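Long-range contacts in sulfide-quinone reductase (Aquifex aeolicus, PDB 3HYW), which catalyses the oxidation of hydrogen sulfide with a quinone as electron acceptor, using FAD and building up polysulfur: residues 197-202 with 365-370; 340-345 with 360-365; 356-361 with 370-375. All coordinates share one frame; numbering follows the deposited sequence.

Contact 1 of 3, residues 197-202 with 365-370; sequences GGIGAS and PPRERV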
ATOM      1  N   GLY A 197      -6.764   8.722  13.883  1.00 31.94           N
ATOM      2  CA  GLY A 197      -6.702   7.335  13.413  1.00 31.73           C
ATOM      3  C   GLY A 197      -6.916   7.213  11.914  1.00 31.63           C
ATOM      4  O   GLY A 197      -7.429   6.207  11.425  1.00 31.79           O
ATOM      5  N   GLY A 198      -6.516   8.245  11.178  1.00 31.72           N
ATOM      6  CA  GLY A 198      -6.664   8.255   9.728  1.00 31.58           C
ATOM      7  C   GLY A 198      -8.057   8.660   9.276  1.00 31.56           C
ATOM      8  O   GLY A 198      -9.026   8.590  10.046  1.00 31.16           O
ATOM      9  N   ILE A 199      -8.144   9.098   8.022  1.00 31.47           N
ATOM     10  CA  ILE A 199      -9.414   9.416   7.385  1.00 31.44           C
ATOM     11  C   ILE A 199      -9.437   8.649   6.080  1.00 31.49           C
ATOM     12  O   ILE A 199      -8.718   8.990   5.140  1.00 30.98           O
ATOM     13  CB  ILE A 199      -9.585  10.944   7.145  1.00 31.33           C
ATOM     14  CG1 ILE A 199      -9.623  11.694   8.487  1.00 31.78           C
ATOM     15  CG2 ILE A 199     -10.868  11.220   6.368  1.00 31.53           C
ATOM     16  CD1 ILE A 199      -9.260  13.174   8.393  1.00 33.78           C
ATOM     17  N   GLY A 200     -10.253   7.601   6.034  1.00 32.03           N
ATOM     18  CA  GLY A 200     -10.246   6.670   4.902  1.00 32.33           C
ATOM     19  C   GLY A 200      -8.828   6.191   4.666  1.00 32.71           C
ATOM     20  O   GLY A 200      -8.106   5.887   5.615  1.00 33.04           O
ATOM     21  N   ALA A 201      -8.415   6.166   3.405  1.00 33.20           N
ATOM     22  CA  ALA A 201      -7.057   5.772   3.043  1.00 33.42           C
ATOM     23  C   ALA A 201      -6.066   6.951   3.038  1.00 33.53           C
ATOM     24  O   ALA A 201      -5.252   7.075   2.124  1.00 33.58           O
ATOM     25  CB  ALA A 201      -7.065   5.051   1.688  1.00 33.71           C
ATOM     26  N   SER A 202      -6.122   7.799   4.072  1.00 33.53           N
ATOM     27  CA  SER A 202      -5.212   8.947   4.192  1.00 33.63           C
ATOM     28  C   SER A 202      -3.737   8.553   4.348  1.00 34.32           C
ATOM     29  O   SER A 202      -2.854   9.268   3.878  1.00 34.65           O
ATOM     30  CB  SER A 202      -5.631   9.862   5.352  1.00 33.60           C
ATOM     31  OG  SER A 202      -5.668   9.153   6.580  1.00 32.29           O
ATOM     32  N   PRO A 365     -14.627   8.508  15.866  1.00 35.45           N
ATOM     33  CA  PRO A 365     -15.329   7.274  15.490  1.00 35.54           C
ATOM     34  C   PRO A 365     -16.313   6.793  16.570  1.00 35.60           C
ATOM     35  O   PRO A 365     -16.170   7.181  17.731  1.00 36.00           O
ATOM     36  CB  PRO A 365     -14.192   6.261  15.316  1.00 35.46           C
ATOM     37  CG  PRO A 365     -12.961   7.079  15.124  1.00 36.09           C
ATOM     38  CD  PRO A 365     -13.177   8.285  15.991  1.00 35.28           C
ATOM     39  N   PRO A 366     -17.303   5.953  16.197  1.00 35.43           N
ATOM     40  CA  PRO A 366     -17.581   5.403  14.856  1.00 35.21           C
ATOM     41  C   PRO A 366     -18.089   6.450  13.860  1.00 34.97           C
ATOM     42  O   PRO A 366     -18.884   7.319  14.216  1.00 34.40           O
ATOM     43  CB  PRO A 366     -18.667   4.350  15.114  1.00 35.08           C
ATOM     44  CG  PRO A 366     -18.700   4.157  16.604  1.00 35.43           C
ATOM     45  CD  PRO A 366     -18.265   5.450  17.194  1.00 35.57           C
ATOM     46  N   ARG A 367     -17.623   6.356  12.620  1.00 34.67           N
ATOM     47  CA  ARG A 367     -17.974   7.336  11.598  1.00 34.71           C
ATOM     48  C   ARG A 367     -19.106   6.846  10.706  1.00 34.94           C
ATOM     49  O   ARG A 367     -19.209   5.653  10.415  1.00 34.50           O
ATOM     50  CB  ARG A 367     -16.750   7.681  10.748  1.00 34.73           C
ATOM     51  CG  ARG A 367     -15.559   8.152  11.548  1.00 33.92           C
ATOM     52  CD  ARG A 367     -14.621   8.963  10.689  1.00 33.83           C
ATOM     53  NE  ARG A 367     -13.573   9.595  11.487  1.00 32.43           N
ATOM     54  CZ  ARG A 367     -12.277   9.302  11.401  1.00 33.19           C
ATOM     55  NH1 ARG A 367     -11.406   9.936  12.171  1.00 30.50           N
ATOM     56  NH2 ARG A 367     -11.846   8.390  10.532  1.00 31.44           N
ATOM     57  N   GLU A 368     -19.960   7.779  10.284  1.00 35.22           N
ATOM     58  CA  GLU A 368     -20.988   7.489   9.292  1.00 35.60           C
ATOM     59  C   GLU A 368     -20.354   7.455   7.898  1.00 35.35           C
ATOM     60  O   GLU A 368     -20.680   6.593   7.088  1.00 35.04           O
ATOM     61  CB  GLU A 368     -22.126   8.519   9.362  1.00 35.97           C
ATOM     62  CG  GLU A 368     -23.480   8.027   8.834  1.00 38.45           C
ATOM     63  CD  GLU A 368     -24.235   7.098   9.798  1.00 40.77           C
ATOM     64  OE1 GLU A 368     -23.819   6.946  10.970  1.00 42.53           O
ATOM     65  OE2 GLU A 368     -25.260   6.519   9.377  1.00 41.72           O
ATOM     66  N   ARG A 369     -19.440   8.387   7.626  1.00 35.26           N
ATOM     67  CA  ARG A 369     -18.722   8.395   6.350  1.00 35.16           C
ATOM     68  C   ARG A 369     -17.450   9.225   6.356  1.00 34.47           C
ATOM     69  O   ARG A 369     -17.237  10.076   7.230  1.00 34.36           O
ATOM     70  CB  ARG A 369     -19.634   8.839   5.191  1.00 35.11           C
ATOM     71  CG  ARG A 369     -20.053  10.304   5.217  1.00 35.89           C
ATOM     72  CD  ARG A 369     -20.914  10.660   3.996  1.00 36.16           C
ATOM     73  NE  ARG A 369     -22.031   9.727   3.827  1.00 38.56           N
ATOM     74  CZ  ARG A 369     -23.175   9.770   4.513  1.00 39.43           C
ATOM     75  NH1 ARG A 369     -23.385  10.710   5.433  1.00 39.04           N
ATOM     76  NH2 ARG A 369     -24.112   8.863   4.278  1.00 39.88           N
ATOM     77  N   VAL A 370     -16.601   8.946   5.374  1.00 34.18           N
ATOM     78  CA  VAL A 370     -15.424   9.756   5.096  1.00 34.56           C
ATOM     79  C   VAL A 370     -15.324  10.000   3.592  1.00 35.07           C
ATOM     80  O   VAL A 370     -15.870   9.236   2.795  1.00 34.21           O
ATOM     81  CB  VAL A 370     -14.096   9.102   5.597  1.00 34.44           C
ATOM     82  CG1 VAL A 370     -14.086   8.945   7.112  1.00 34.65           C
ATOM     83  CG2 VAL A 370     -13.830   7.767   4.898  1.00 34.40           C
TER

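Contact 2 of 3, residues 340-345 with 360-365; sequences APRLSA and ADPVIP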
ATOM      1  N   ALA A 340     -25.681  19.274  21.214  1.00 32.84           N
ATOM      2  CA  ALA A 340     -24.303  18.857  21.057  1.00 31.83           C
ATOM      3  C   ALA A 340     -23.894  19.100  19.597  1.00 31.63           C
ATOM      4  O   ALA A 340     -24.707  18.894  18.684  1.00 31.48           O
ATOM      5  CB  ALA A 340     -24.170  17.397  21.396  1.00 31.91           C
ATOM      6  N   PRO A 341     -22.644  19.544  19.370  1.00 31.26           N
ATOM      7  CA  PRO A 341     -22.145  19.667  18.002  1.00 31.20           C
ATOM      8  C   PRO A 341     -21.903  18.294  17.387  1.00 31.36           C
ATOM      9  O   PRO A 341     -21.512  17.358  18.090  1.00 30.71           O
ATOM     10  CB  PRO A 341     -20.810  20.395  18.171  1.00 30.88           C
ATOM     11  CG  PRO A 341     -20.370  20.066  19.562  1.00 31.59           C
ATOM     12  CD  PRO A 341     -21.636  19.953  20.371  1.00 31.05           C
ATOM     13  N   ARG A 342     -22.143  18.183  16.087  1.00 31.16           N
ATOM     14  CA  ARG A 342     -21.839  16.964  15.356  1.00 31.51           C
ATOM     15  C   ARG A 342     -20.349  16.634  15.458  1.00 31.31           C
ATOM     16  O   ARG A 342     -19.974  15.468  15.585  1.00 31.46           O
ATOM     17  CB  ARG A 342     -22.241  17.126  13.882  1.00 31.48           C
ATOM     18  CG  ARG A 342     -21.964  15.912  13.002  1.00 32.49           C
ATOM     19  CD  ARG A 342     -22.829  14.716  13.376  1.00 34.74           C
ATOM     20  NE  ARG A 342     -22.574  13.591  12.478  1.00 35.71           N
ATOM     21  CZ  ARG A 342     -23.222  12.428  12.502  1.00 36.36           C
ATOM     22  NH1 ARG A 342     -24.183  12.202  13.384  1.00 36.90           N
ATOM     23  NH2 ARG A 342     -22.902  11.485  11.628  1.00 36.69           N
ATOM     24  N   LEU A 343     -19.521  17.679  15.416  1.00 31.39           N
ATOM     25  CA  LEU A 343     -18.061  17.567  15.348  1.00 32.16           C
ATOM     26  C   LEU A 343     -17.604  16.760  14.125  1.00 33.11           C
ATOM     27  O   LEU A 343     -16.810  15.834  14.240  1.00 32.45           O
ATOM     28  CB  LEU A 343     -17.471  17.000  16.652  1.00 31.80           C
ATOM     29  CG  LEU A 343     -17.729  17.802  17.934  1.00 31.25           C
ATOM     30  CD1 LEU A 343     -17.144  17.061  19.138  1.00 28.21           C
ATOM     31  CD2 LEU A 343     -17.126  19.214  17.812  1.00 29.88           C
ATOM     32  N   SER A 344     -18.139  17.108  12.959  1.00 34.25           N
ATOM     33  CA  SER A 344     -17.614  16.587  11.701  1.00 35.83           C
ATOM     34  C   SER A 344     -16.549  17.571  11.203  1.00 37.40           C
ATOM     35  O   SER A 344     -16.410  18.673  11.750  1.00 37.35           O
ATOM     36  CB  SER A 344     -18.735  16.362  10.673  1.00 35.69           C
ATOM     37  OG  SER A 344     -19.549  17.508  10.515  1.00 35.24           O
ATOM     38  N   ALA A 345     -15.762  17.172  10.208  1.00 39.28           N
ATOM     39  CA  ALA A 345     -14.716  18.062   9.687  1.00 41.03           C
ATOM     40  C   ALA A 345     -14.522  17.933   8.188  1.00 42.29           C
ATOM     41  O   ALA A 345     -14.393  16.824   7.677  1.00 42.07           O
ATOM     42  CB  ALA A 345     -13.403  17.805  10.395  1.00 41.34           C
ATOM     43  N   ALA A 360     -14.528  13.843   7.372  1.00 35.66           N
ATOM     44  CA  ALA A 360     -14.821  12.799   8.343  1.00 35.56           C
ATOM     45  C   ALA A 360     -16.058  13.182   9.150  1.00 35.38           C
ATOM     46  O   ALA A 360     -16.099  14.255   9.754  1.00 35.18           O
ATOM     47  CB  ALA A 360     -13.620  12.568   9.258  1.00 35.36           C
ATOM     48  N   ASP A 361     -17.060  12.305   9.146  1.00 35.13           N
ATOM     49  CA  ASP A 361     -18.333  12.574   9.813  1.00 35.23           C
ATOM     50  C   ASP A 361     -18.821  11.409  10.687  1.00 34.84           C
ATOM     51  O   ASP A 361     -19.289  10.398  10.160  1.00 34.31           O
ATOM     52  CB  ASP A 361     -19.415  12.942   8.785  1.00 35.50           C
ATOM     53  CG  ASP A 361     -20.785  13.163   9.425  1.00 36.69           C
ATOM     54  OD1 ASP A 361     -20.845  13.748  10.521  1.00 37.13           O
ATOM     55  OD2 ASP A 361     -21.801  12.740   8.833  1.00 39.19           O
ATOM     56  N   PRO A 362     -18.724  11.555  12.026  1.00 34.67           N
ATOM     57  CA  PRO A 362     -18.001  12.623  12.718  1.00 34.79           C
ATOM     58  C   PRO A 362     -16.500  12.354  12.696  1.00 34.73           C
ATOM     59  O   PRO A 362     -16.072  11.313  12.206  1.00 34.46           O
ATOM     60  CB  PRO A 362     -18.537  12.545  14.159  1.00 34.62           C
ATOM     61  CG  PRO A 362     -19.703  11.588  14.114  1.00 34.85           C
ATOM     62  CD  PRO A 362     -19.412  10.669  12.980  1.00 34.55           C
ATOM     63  N   VAL A 363     -15.706  13.285  13.213  1.00 35.14           N
ATOM     64  CA  VAL A 363     -14.258  13.083  13.284  1.00 35.30           C
ATOM     65  C   VAL A 363     -13.938  11.955  14.272  1.00 35.05           C
ATOM     66  O   VAL A 363     -13.114  11.086  13.991  1.00 35.36           O
ATOM     67  CB  VAL A 363     -13.506  14.396  13.633  1.00 35.29           C
ATOM     68  CG1 VAL A 363     -12.010  14.203  13.519  1.00 36.32           C
ATOM     69  CG2 VAL A 363     -13.906  15.485  12.680  1.00 37.38           C
ATOM     70  N   ILE A 364     -14.619  11.958  15.411  1.00 35.04           N
ATOM     71  CA  ILE A 364     -14.449  10.911  16.419  1.00 35.23           C
ATOM     72  C   ILE A 364     -15.287   9.677  16.043  1.00 35.25           C
ATOM     73  O   ILE A 364     -16.506   9.781  15.888  1.00 35.06           O
ATOM     74  CB  ILE A 364     -14.827  11.436  17.831  1.00 35.33           C
ATOM     75  CG1 ILE A 364     -13.959  12.654  18.197  1.00 35.54           C
ATOM     76  CG2 ILE A 364     -14.687  10.333  18.882  1.00 36.00           C
ATOM     77  CD1 ILE A 364     -14.529  13.505  19.336  1.00 35.36           C
ATOM     78  N   PRO A 365     -14.627   8.508  15.866  1.00 35.45           N
ATOM     79  CA  PRO A 365     -15.329   7.274  15.490  1.00 35.54           C
ATOM     80  C   PRO A 365     -16.313   6.793  16.570  1.00 35.60           C
ATOM     81  O   PRO A 365     -16.170   7.181  17.731  1.00 36.00           O
ATOM     82  CB  PRO A 365     -14.192   6.261  15.316  1.00 35.46           C
ATOM     83  CG  PRO A 365     -12.961   7.079  15.124  1.00 36.09           C
ATOM     84  CD  PRO A 365     -13.177   8.285  15.991  1.00 35.28           C
TER

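Contact 3 of 3, residues 356-361 with 370-375; sequences GFFFAD and VITKMG. With LMT (dodecyl-beta-D-maltoside), chain I.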
ATOM      1  N   GLY A 356      -5.194  18.182  -0.720  1.00 36.20           N
ATOM      2  CA  GLY A 356      -5.877  16.997  -0.231  1.00 36.50           C
ATOM      3  C   GLY A 356      -7.186  17.401   0.403  1.00 36.65           C
ATOM      4  O   GLY A 356      -7.222  18.319   1.212  1.00 37.08           O
ATOM      5  N   PHE A 357      -8.262  16.732   0.011  1.00 36.65           N
ATOM      6  CA  PHE A 357      -9.570  16.958   0.597  1.00 36.78           C
ATOM      7  C   PHE A 357      -9.894  15.790   1.508  1.00 36.79           C
ATOM      8  O   PHE A 357      -9.910  14.642   1.071  1.00 36.13           O
ATOM      9  CB  PHE A 357     -10.643  17.107  -0.484  1.00 37.10           C
ATOM     10  CG  PHE A 357     -12.031  17.335   0.059  1.00 37.43           C
ATOM     11  CD1 PHE A 357     -12.488  18.625   0.314  1.00 38.24           C
ATOM     12  CD2 PHE A 357     -12.883  16.260   0.310  1.00 37.53           C
ATOM     13  CE1 PHE A 357     -13.773  18.837   0.811  1.00 38.53           C
ATOM     14  CE2 PHE A 357     -14.161  16.462   0.814  1.00 38.02           C
ATOM     15  CZ  PHE A 357     -14.607  17.754   1.071  1.00 38.00           C
ATOM     16  N   PHE A 358     -10.126  16.103   2.779  1.00 36.75           N
ATOM     17  CA  PHE A 358     -10.513  15.119   3.779  1.00 37.29           C
ATOM     18  C   PHE A 358     -11.841  15.530   4.395  1.00 37.46           C
ATOM     19  O   PHE A 358     -12.062  16.710   4.709  1.00 38.69           O
ATOM     20  CB  PHE A 358      -9.420  14.963   4.852  1.00 37.10           C
ATOM     21  CG  PHE A 358      -8.073  14.599   4.287  1.00 37.40           C
ATOM     22  CD1 PHE A 358      -7.752  13.271   4.017  1.00 37.09           C
ATOM     23  CD2 PHE A 358      -7.135  15.591   3.990  1.00 37.79           C
ATOM     24  CE1 PHE A 358      -6.509  12.931   3.476  1.00 37.43           C
ATOM     25  CE2 PHE A 358      -5.897  15.267   3.446  1.00 38.01           C
ATOM     26  CZ  PHE A 358      -5.581  13.932   3.187  1.00 37.77           C
ATOM     27  N   PHE A 359     -12.744  14.566   4.518  1.00 36.98           N
ATOM     28  CA  PHE A 359     -14.015  14.773   5.198  1.00 36.33           C
ATOM     29  C   PHE A 359     -14.246  13.576   6.098  1.00 36.11           C
ATOM     30  O   PHE A 359     -14.148  12.441   5.645  1.00 35.52           O
ATOM     31  CB  PHE A 359     -15.170  14.917   4.192  1.00 36.27           C
ATOM     32  CG  PHE A 359     -16.541  14.988   4.833  1.00 35.68           C
ATOM     33  CD1 PHE A 359     -17.513  14.035   4.532  1.00 36.01           C
ATOM     34  CD2 PHE A 359     -16.857  16.001   5.738  1.00 35.48           C
ATOM     35  CE1 PHE A 359     -18.781  14.092   5.114  1.00 35.09           C
ATOM     36  CE2 PHE A 359     -18.123  16.061   6.328  1.00 34.92           C
ATOM     37  CZ  PHE A 359     -19.083  15.108   6.015  1.00 35.51           C
ATOM     38  N   ALA A 360     -14.528  13.843   7.372  1.00 35.66           N
ATOM     39  CA  ALA A 360     -14.821  12.799   8.343  1.00 35.56           C
ATOM     40  C   ALA A 360     -16.058  13.182   9.150  1.00 35.38           C
ATOM     41  O   ALA A 360     -16.099  14.255   9.754  1.00 35.18           O
ATOM     42  CB  ALA A 360     -13.620  12.568   9.258  1.00 35.36           C
ATOM     43  N   ASP A 361     -17.060  12.305   9.146  1.00 35.13           N
ATOM     44  CA  ASP A 361     -18.333  12.574   9.813  1.00 35.23           C
ATOM     45  C   ASP A 361     -18.821  11.409  10.687  1.00 34.84           C
ATOM     46  O   ASP A 361     -19.289  10.398  10.160  1.00 34.31           O
ATOM     47  CB  ASP A 361     -19.415  12.942   8.785  1.00 35.50           C
ATOM     48  CG  ASP A 361     -20.785  13.163   9.425  1.00 36.69           C
ATOM     49  OD1 ASP A 361     -20.845  13.748  10.521  1.00 37.13           O
ATOM     50  OD2 ASP A 361     -21.801  12.740   8.833  1.00 39.19           O
ATOM     51  N   VAL A 370     -16.601   8.946   5.374  1.00 34.18           N
ATOM     52  CA  VAL A 370     -15.424   9.756   5.096  1.00 34.56           C
ATOM     53  C   VAL A 370     -15.324  10.000   3.592  1.00 35.07           C
ATOM     54  O   VAL A 370     -15.870   9.236   2.795  1.00 34.21           O
ATOM     55  CB  VAL A 370     -14.096   9.102   5.597  1.00 34.44           C
ATOM     56  CG1 VAL A 370     -14.086   8.945   7.112  1.00 34.65           C
ATOM     57  CG2 VAL A 370     -13.830   7.767   4.898  1.00 34.40           C
ATOM     58  N   ILE A 371     -14.638  11.078   3.218  1.00 35.89           N
ATOM     59  CA  ILE A 371     -14.234  11.304   1.828  1.00 37.04           C
ATOM     60  C   ILE A 371     -12.767  11.704   1.816  1.00 37.47           C
ATOM     61  O   ILE A 371     -12.361  12.583   2.568  1.00 37.25           O
ATOM     62  CB  ILE A 371     -15.087  12.404   1.124  1.00 36.88           C
ATOM     63  CG1 ILE A 371     -16.569  12.009   1.113  1.00 37.06           C
ATOM     64  CG2 ILE A 371     -14.583  12.635  -0.312  1.00 36.73           C
ATOM     65  CD1 ILE A 371     -17.518  13.100   0.636  1.00 37.82           C
ATOM     66  N   THR A 372     -11.977  11.035   0.981  1.00 38.10           N
ATOM     67  CA  THR A 372     -10.562  11.356   0.820  1.00 39.44           C
ATOM     68  C   THR A 372     -10.248  11.515  -0.655  1.00 40.17           C
ATOM     69  O   THR A 372     -10.321  10.555  -1.431  1.00 40.04           O
ATOM     70  CB  THR A 372      -9.642  10.283   1.413  1.00 39.25           C
ATOM     71  OG1 THR A 372      -9.946   9.009   0.823  1.00 41.14           O
ATOM     72  CG2 THR A 372      -9.838  10.203   2.883  1.00 39.49           C
ATOM     73  N   LYS A 373      -9.924  12.745  -1.036  1.00 40.85           N
ATOM     74  CA  LYS A 373      -9.720  13.088  -2.434  1.00 41.98           C
ATOM     75  C   LYS A 373      -8.556  14.047  -2.556  1.00 42.17           C
ATOM     76  O   LYS A 373      -8.137  14.666  -1.578  1.00 41.82           O
ATOM     77  CB  LYS A 373     -10.990  13.704  -3.033  1.00 41.61           C
ATOM     78  CG  LYS A 373     -12.075  12.679  -3.322  1.00 42.88           C
ATOM     79  CD  LYS A 373     -13.312  13.294  -3.948  1.00 42.97           C
ATOM     80  CE  LYS A 373     -14.300  12.202  -4.355  1.00 45.37           C
ATOM     81  NZ  LYS A 373     -15.565  12.761  -4.915  1.00 46.40           N
ATOM     82  N   MET A 374      -8.032  14.155  -3.766  1.00 42.53           N
ATOM     83  CA  MET A 374      -6.908  15.028  -4.035  1.00 43.33           C
ATOM     84  C   MET A 374      -7.010  15.525  -5.467  1.00 42.39           C
ATOM     85  O   MET A 374      -7.389  14.773  -6.362  1.00 42.47           O
ATOM     86  CB  MET A 374      -5.600  14.275  -3.815  1.00 43.62           C
ATOM     87  CG  MET A 374      -4.372  15.139  -3.917  1.00 44.42           C
ATOM     88  SD  MET A 374      -2.938  14.133  -4.251  1.00 46.48           S
ATOM     89  CE  MET A 374      -2.062  15.249  -5.351  1.00 45.82           C
ATOM     90  N   GLY A 375      -6.687  16.798  -5.670  1.00 41.69           N
ATOM     91  CA  GLY A 375      -6.743  17.413  -6.990  1.00 40.88           C
ATOM     92  C   GLY A 375      -6.492  18.903  -6.918  1.00 40.31           C
ATOM     93  O   GLY A 375      -6.456  19.486  -5.830  1.00 40.09           O
TER
HETATM   94  C1B LMT I 600     -12.134  16.339  -9.873  0.50 57.04           C
HETATM   95  C2B LMT I 600     -12.033  17.394 -10.989  0.50 57.28           C
HETATM   96  C3B LMT I 600     -12.304  16.795 -12.368  0.50 57.62           C
HETATM   97  C4B LMT I 600     -11.421  15.571 -12.594  0.50 57.66           C
HETATM   98  C5B LMT I 600     -11.669  14.555 -11.473  0.50 57.66           C
HETATM   99  C6B LMT I 600     -10.836  13.285 -11.637  0.50 57.92           C
HETATM  100  O1B LMT I 600     -13.501  16.027  -9.571  0.50 56.41           O
HETATM  101  O2B LMT I 600     -12.936  18.478 -10.745  0.50 57.14           O
HETATM  102  O3B LMT I 600     -12.056  17.771 -13.386  0.50 57.74           O
HETATM  103  O4' LMT I 600     -11.694  15.011 -13.884  0.50 57.61           O
HETATM  104  O5B LMT I 600     -11.381  15.154 -10.198  0.50 57.35           O
HETATM  105  O6B LMT I 600      -9.450  13.564 -11.401  0.50 58.22           O
HETATM  106  C1' LMT I 600     -15.674  16.346  -5.942  0.50 54.98           C
HETATM  107  C2' LMT I 600     -15.151  17.635  -6.577  0.50 55.05           C
HETATM  108  C3' LMT I 600     -14.783  17.426  -8.044  0.50 55.25           C
HETATM  109  C4' LMT I 600     -13.819  16.248  -8.193  0.50 55.58           C
HETATM  110  C5' LMT I 600     -14.458  15.010  -7.561  0.50 55.46           C
HETATM  111  C6' LMT I 600     -13.556  13.785  -7.659  0.50 55.68           C
HETATM  112  O1' LMT I 600     -15.798  16.562  -4.536  0.50 54.87           O
HETATM  113  O2' LMT I 600     -16.130  18.672  -6.471  0.50 55.19           O
HETATM  114  O3' LMT I 600     -14.190  18.623  -8.554  0.50 55.23           O
HETATM  115  O5' LMT I 600     -14.754  15.271  -6.182  0.50 55.24           O
HETATM  116  O6' LMT I 600     -14.288  12.697  -8.237  0.50 55.81           O
HETATM  117  C1  LMT I 600     -16.833  15.795  -3.917  0.50 54.27           C
HETATM  118  C2  LMT I 600     -17.865  16.712  -3.263  0.50 53.75           C
HETATM  119  C3  LMT I 600     -17.250  17.615  -2.197  0.50 53.14           C
HETATM  120  C4  LMT I 600     -18.332  18.397  -1.460  0.50 52.61           C
HETATM  121  C5  LMT I 600     -17.847  19.788  -1.067  0.50 52.13           C
HETATM  122  C6  LMT I 600     -18.863  20.475  -0.161  0.50 51.88           C
HETATM  123  C7  LMT I 600     -18.603  21.975  -0.070  0.50 51.59           C
HETATM  124  C8  LMT I 600     -19.684  22.776  -0.789  0.50 51.28           C
HETATM  125  C9  LMT I 600     -19.254  23.134  -2.208  0.50 50.96           C
HETATM  126  C10 LMT I 600     -20.419  23.699  -3.011  0.50 50.76           C
HETATM  127  C11 LMT I 600     -20.197  25.169  -3.340  0.50 50.58           C
HETATM  128  C12 LMT I 600     -20.780  25.511  -4.693  0.50 50.66           C

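Contact 1 of 3, residues 197-202 with 365-370
The guanidinium of Arg367 lies between two aliphatic groups: CG1 of Ile199 stands over one face, and CG of Pro365 sits 4.3 Å above the opposite face, displaced toward the rim. Gly198 O comes in at the edge. NH2 donates to it at 2.9 Å with an N-H...O angle of 153°; the donor lies in the carbonyl plane of Gly198, while the oxygen is tilted slightly from the guanidinium plane. The chain of Arg367, extended from CG to NE (chi2 -158°), carries the group from its own loop across to the 197-202 turn. Further carbonyls complete the set: NH1 donates to Val363 O and Val196 O, and NE weakly to Pro362 O, so one cation ties the loop before helix 202-212 to the turn between strands 355-361 and 369-375. With an alanine in place of Arg367 all of these bonds go, which is likely to leave Gly198 O without its mate and the 197-202 loop less firmly held against the turn. Beside this polar grip is a small apolar patch. Ile199 CG2 meets Val370 CB at 3.9 Å, the two side chains crossing at a slant, and Val370 CG2 rests on Gly200 CA at 3.7 Å, an approach that the bare glycine permits. Within the loop, Ile199 N donates to Ser202 OG at 2.9 Å, nearly straight, and this hydroxyl also pairs with Gly192 O. Glu212 of the second subunit packs on Val370. Ile199 lies about 6 Å from the bound octathiocane, side chain to ligand, so the contact borders the polysulfur site. A positive charge gripped by neutral carbonyls and sandwiched by hydrocarbon probably keeps its position through many directed bonds.

Contact 2 of 3, residues 340-345 with 360-365
Arg342 lays one face of its guanidinium over the ring of Pro362, whose CG stands 3.7 Å above the plane toward the rim. The overlap flanks a single antiparallel beta bridge, the hydrogen-bonded pair Ala345 and Ala360, where strand 355-361 ends. Both bonds of the bridge are 3.0 Å long, Ala345 N to Ala360 O and Ala360 N to Ala345 O. Beyond it the chain turns through the cis peptide before Pro362, and Val363 N meets Leu343 O at 3.0 Å, almost straight at 178°. Arg342 also forms a salt bridge with Asp361. Its NE donates to OD1 of Asp361 at 2.6 Å on the syn side, within the guanidinium plane, whereas the two planes are turned 47° apart; NH2 reaches both carboxylate oxygens only weakly. A bend at chi2 (67°) turns the arginine back toward the aspartate. With Tyr178 of the second subunit making a cation-pi contact, Arg342 links this turn to the trimer interface. Ser344 brings its CB within 3.4 Å of Asp361 OD1, while its OG is bound to Gln319 of helix 314-332. The bridge lies just ahead of Ile346, which binds the quinone, and of Cys347, which carries a persulfide in this structure and is the inferred persulfide intermediate; it probably helps to hold the chain there. Leu343 CD1 makes only a distant contact with Ile364 CD1. Far closer is Ala345, whose CB presses on CG2 of Val363 at 3.3 Å, tighter than ordinary van der Waals contact.

Contact 3 of 3, residues 356-361 with 370-375
Phe357, Phe359 and Ile371 make the close-packed face of this antiparallel beta hairpin, formed by strands 355-361 and 369-375. Ile371 reaches both rings: its CG2 comes to the edge of Phe357, 4.0 Å from CE2, and its CD1 is 4.0 Å from Phe359 CD1. Both phenylalanines hold CG anti to the backbone N (chi1 180° for Phe357), which brings both rings to the one Ile371 side chain. Leu411 of helix 401-411 packs on Phe359 and Ile371. Paired backbone bonds join Phe357 with Lys373 and Phe359 with Ile371; the shortest runs from Phe357 N to Lys373 O at 2.6 Å. On the other face Phe358 CD1 slants against Thr372 CG2 at 3.9 Å, and its ring meets Phe194 edge-to-face near the octathiocane. The packing thins toward the 373-374 end, where both side chains lead away from the partner strand: Met374 goes to Leu209 of helix 202-212, and Lys373, on the opposite face, to a bound dodecyl maltoside, consistent with the membrane-facing side of a monotopic protein; the detergent's alkyl chain passes Phe357. Lys373, extended beyond CG, lies along the sugar and donates from NZ to O5' of the maltoside at 2.9 Å.

Overall arrangement
Contact 3 is the hairpin of strands 355-361 and 369-375; contact 2 holds the end of its first strand to residues 340-345, and contact 1 joins the following turn and second strand to the 197-202 loop, far off in the sequence. The centre of contact 1 is about 9 Å from that of contact 3 and about 10 Å from that of contact 2; those of contacts 2 and 3 are about 14 Å apart. Contact 2 is nested in the loop closed by contact 1, while the segments of contacts 1 and 3 alternate along the chain. The hairpin lies between the polysulfur and quinone sites, Phe358 near the one and Phe357 near the other; contacts 1 and 2 also reach the second subunit.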